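Local atomic coordinates of IG hypothetical 16092 (Bacillus cereus ATCC 14579, PDB entry 1YQH), a protein that is of unknown function but, as a UPF0045 (DUF77) family protein, may bind thiamine or a similar small molecule. Residues 31-36 and 58-63. Sequence-based numbering, arbitrary orientation.
Sequences IEVVQQ and LDVVKR
Val33 reaches from helix 23-36 toward helix 54-70 and packs against both Val60 and Arg63, while the neighbouring Val34 meets Val60 nearer the sheet. The two segments run roughly antiparallel at 147°, their axes approaching to 9.0 Å, a spacing that small beta-branched side chains fill well.

The apolar part rests on methyl groups. CG1 of Val60 touches CG2 of Val34 at 3.9 Å, the two side chains crossing at about a right angle. Val34 points its CB away from the partner helix, yet with CG1 anti to the backbone N (chi1 175°), CG2 is left beside that N and still makes this touch; the same residue packs on Phe12, Tyr41 and Leu50 of the strands beneath. On the outer side, CG1 of Val33 lies 3.7 Å from the carbonyl O of Val60, and its CG2 is 3.8 Å from the carbonyl O of Arg63, so this valine lies against backbone as well as side chain.

Arg63 contributes its charged end. Its chain bends at chi3 (-69°), and NH1 comes to 3.6 Å from CG1 of Val33, while its CB approaches the same methyl. Within its own helix, NE donates to OD2 of Asp59 at 2.8 Å in a salt bridge one turn back. The acceptor lies near the guanidinium plane, although NE stands above the carboxylate plane; the bond probably limits the swing of the arginine and helps hold it alongside Val33.

This pairing joins the two helices that lie on one face of the antiparallel sheet, in a ferredoxin-like βαββαβ order. Its chemistry is graded: methyls pack toward the sheet, and an ion pair borders the exposed side, implying association by shape and hydrophobic burial, with the charged groups kept to the more exposed side.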
ATOM      1  N   ILE A  31      13.096  12.166  -4.096  1.00 10.05           N
ATOM      2  CA  ILE A  31      14.108  11.186  -4.522  1.00 10.82           C
ATOM      3  C   ILE A  31      15.526  11.683  -4.194  1.00 10.56           C
ATOM      4  O   ILE A  31      16.404  10.886  -3.846  1.00 10.24           O
ATOM      5  CB  ILE A  31      13.930  10.803  -6.013  1.00 10.64           C
ATOM      6  CG1 ILE A  31      12.546  10.173  -6.246  1.00 12.91           C
ATOM      7  CG2 ILE A  31      15.059   9.863  -6.473  1.00 11.23           C
ATOM      8  CD1 ILE A  31      12.291   8.915  -5.457  1.00 17.60           C
ATOM      9  N   GLU A  32      15.740  12.998  -4.258  1.00 10.49           N
ATOM     10  CA  GLU A  32      17.036  13.576  -3.875  1.00 11.53           C
ATOM     11  C   GLU A  32      17.407  13.189  -2.436  1.00 10.57           C
ATOM     12  O   GLU A  32      18.571  12.872  -2.141  1.00  9.83           O
ATOM     13  CB  GLU A  32      17.013  15.094  -4.038  1.00 12.05           C
ATOM     14  CG  GLU A  32      18.357  15.766  -3.819  1.00 16.68           C
ATOM     15  CD  GLU A  32      18.296  17.259  -4.076  1.00 21.63           C
ATOM     16  OE1 GLU A  32      19.033  17.733  -4.967  1.00 24.77           O
ATOM     17  OE2 GLU A  32      17.503  17.949  -3.399  1.00 22.96           O
ATOM     18  N   VAL A  33      16.424  13.192  -1.540  1.00  9.28           N
ATOM     19  CA  VAL A  33      16.677  12.771  -0.162  1.00  9.90           C
ATOM     20  C   VAL A  33      17.215  11.333  -0.149  1.00  9.53           C
ATOM     21  O   VAL A  33      18.209  11.045   0.523  1.00 10.32           O
ATOM     22  CB  VAL A  33      15.416  12.887   0.718  1.00  9.77           C
ATOM     23  CG1 VAL A  33      15.644  12.240   2.087  1.00 10.37           C
ATOM     24  CG2 VAL A  33      15.007  14.362   0.870  1.00 10.88           C
ATOM     25  N   VAL A  34      16.579  10.450  -0.924  1.00  9.32           N
ATOM     26  CA  VAL A  34      17.017   9.054  -1.032  1.00  9.28           C
ATOM     27  C   VAL A  34      18.439   9.010  -1.590  1.00  9.46           C
ATOM     28  O   VAL A  34      19.312   8.332  -1.044  1.00  9.56           O
ATOM     29  CB  VAL A  34      16.073   8.240  -1.925  1.00  9.00           C
ATOM     30  CG1 VAL A  34      16.609   6.826  -2.131  1.00 10.25           C
ATOM     31  CG2 VAL A  34      14.657   8.204  -1.307  1.00  8.78           C
ATOM     32  N   GLN A  35      18.680   9.797  -2.633  1.00  9.31           N
ATOM     33  CA  GLN A  35      19.980   9.770  -3.320  1.00  9.83           C
ATOM     34  C   GLN A  35      21.099  10.218  -2.392  1.00  9.83           C
ATOM     35  O   GLN A  35      22.223   9.701  -2.465  1.00 10.31           O
ATOM     36  CB  GLN A  35      19.935  10.644  -4.571  1.00  9.62           C
ATOM     37  CG  GLN A  35      19.052  10.040  -5.699  1.00 10.15           C
ATOM     38  CD  GLN A  35      18.814  10.990  -6.864  1.00 11.01           C
ATOM     39  OE1 GLN A  35      18.679  10.561  -8.022  1.00 14.31           O
ATOM     40  NE2 GLN A  35      18.768  12.274  -6.573  1.00 12.30           N
ATOM     41  N   GLN A  36      20.784  11.188  -1.535  1.00 10.17           N
ATOM     42  CA  GLN A  36      21.764  11.765  -0.622  1.00 11.14           C
ATOM     43  C   GLN A  36      21.953  11.003   0.692  1.00 10.99           C
ATOM     44  O   GLN A  36      22.816  11.380   1.493  1.00 11.59           O
ATOM     45  CB  GLN A  36      21.397  13.225  -0.332  1.00 11.04           C
ATOM     46  CG  GLN A  36      21.442  14.116  -1.570  1.00 12.04           C
ATOM     47  CD  GLN A  36      20.974  15.529  -1.286  1.00 14.83           C
ATOM     48  OE1 GLN A  36      20.238  15.771  -0.327  1.00 19.03           O
ATOM     49  NE2 GLN A  36      21.392  16.469  -2.126  1.00 21.23           N
ATOM     50  N   LEU A  58      13.221   4.676   7.846  1.00 11.74           N
ATOM     51  CA  LEU A  58      12.035   5.464   8.185  1.00 12.30           C
ATOM     52  C   LEU A  58      12.338   6.964   8.215  1.00 12.41           C
ATOM     53  O   LEU A  58      11.512   7.777   7.790  1.00 12.70           O
ATOM     54  CB  LEU A  58      11.396   5.008   9.502  1.00 12.01           C
ATOM     55  CG  LEU A  58      10.751   3.624   9.424  1.00 13.38           C
ATOM     56  CD1 LEU A  58      10.458   3.150  10.845  1.00 17.06           C
ATOM     57  CD2 LEU A  58       9.474   3.673   8.562  1.00 13.63           C
ATOM     58  N   ASP A  59      13.514   7.329   8.706  1.00 12.85           N
ATOM     59  CA  ASP A  59      13.919   8.728   8.681  1.00 12.99           C
ATOM     60  C   ASP A  59      14.096   9.247   7.249  1.00 12.36           C
ATOM     61  O   ASP A  59      13.745  10.406   6.962  1.00 11.43           O
ATOM     62  CB  ASP A  59      15.188   8.964   9.502  1.00 13.67           C
ATOM     63  CG  ASP A  59      15.514  10.444   9.625  1.00 17.17           C
ATOM     64  OD1 ASP A  59      14.686  11.189  10.198  1.00 20.80           O
ATOM     65  OD2 ASP A  59      16.573  10.853   9.117  1.00 20.93           O
ATOM     66  N   VAL A  60      14.619   8.404   6.353  1.00 11.79           N
ATOM     67  CA  VAL A  60      14.696   8.773   4.929  1.00 11.73           C
ATOM     68  C   VAL A  60      13.306   9.085   4.374  1.00 11.31           C
ATOM     69  O   VAL A  60      13.106  10.107   3.709  1.00 10.99           O
ATOM     70  CB  VAL A  60      15.420   7.693   4.069  1.00 11.25           C
ATOM     71  CG1 VAL A  60      15.261   7.968   2.567  1.00 12.21           C
ATOM     72  CG2 VAL A  60      16.881   7.642   4.455  1.00 12.96           C
ATOM     73  N   VAL A  61      12.344   8.217   4.666  1.00 10.96           N
ATOM     74  CA  VAL A  61      10.987   8.428   4.185  1.00 10.45           C
ATOM     75  C   VAL A  61      10.376   9.728   4.757  1.00 11.01           C
ATOM     76  O   VAL A  61       9.759  10.517   4.031  1.00 10.70           O
ATOM     77  CB  VAL A  61      10.089   7.204   4.497  1.00 10.29           C
ATOM     78  CG1 VAL A  61       8.644   7.484   4.016  1.00  9.91           C
ATOM     79  CG2 VAL A  61      10.636   5.951   3.800  1.00 10.06           C
ATOM     80  N   LYS A  62      10.539   9.937   6.062  1.00 11.17           N
ATOM     81  CA  LYS A  62      10.045  11.169   6.700  1.00 11.97           C
ATOM     82  C   LYS A  62      10.634  12.411   6.042  1.00 11.75           C
ATOM     83  O   LYS A  62       9.933  13.390   5.780  1.00 11.92           O
ATOM     84  CB  LYS A  62      10.374  11.158   8.194  1.00 12.52           C
ATOM     85  CG  LYS A  62       9.525  10.159   8.954  1.00 15.69           C
ATOM     86  CD  LYS A  62      10.125   9.813  10.306  1.00 20.68           C
ATOM     87  CE  LYS A  62      10.074  10.981  11.246  1.00 24.17           C
ATOM     88  NZ  LYS A  62      10.605  10.625  12.607  1.00 25.10           N
ATOM     89  N   ARG A  63      11.926  12.363   5.751  1.00 11.45           N
ATOM     90  CA  ARG A  63      12.561  13.536   5.168  1.00 11.79           C
ATOM     91  C   ARG A  63      12.158  13.710   3.711  1.00 11.25           C
ATOM     92  O   ARG A  63      12.094  14.843   3.224  1.00 11.58           O
ATOM     93  CB  ARG A  63      14.073  13.504   5.373  1.00 12.04           C
ATOM     94  CG  ARG A  63      14.417  13.763   6.833  1.00 13.63           C
ATOM     95  CD  ARG A  63      15.901  13.888   7.066  1.00 16.72           C
ATOM     96  NE  ARG A  63      16.557  12.609   6.877  1.00 18.24           N
ATOM     97  CZ  ARG A  63      17.332  12.344   5.840  1.00 16.21           C
ATOM     98  NH1 ARG A  63      17.546  13.284   4.939  1.00 16.01           N
ATOM     99  NH2 ARG A  63      17.893  11.150   5.716  1.00 16.76           N
TER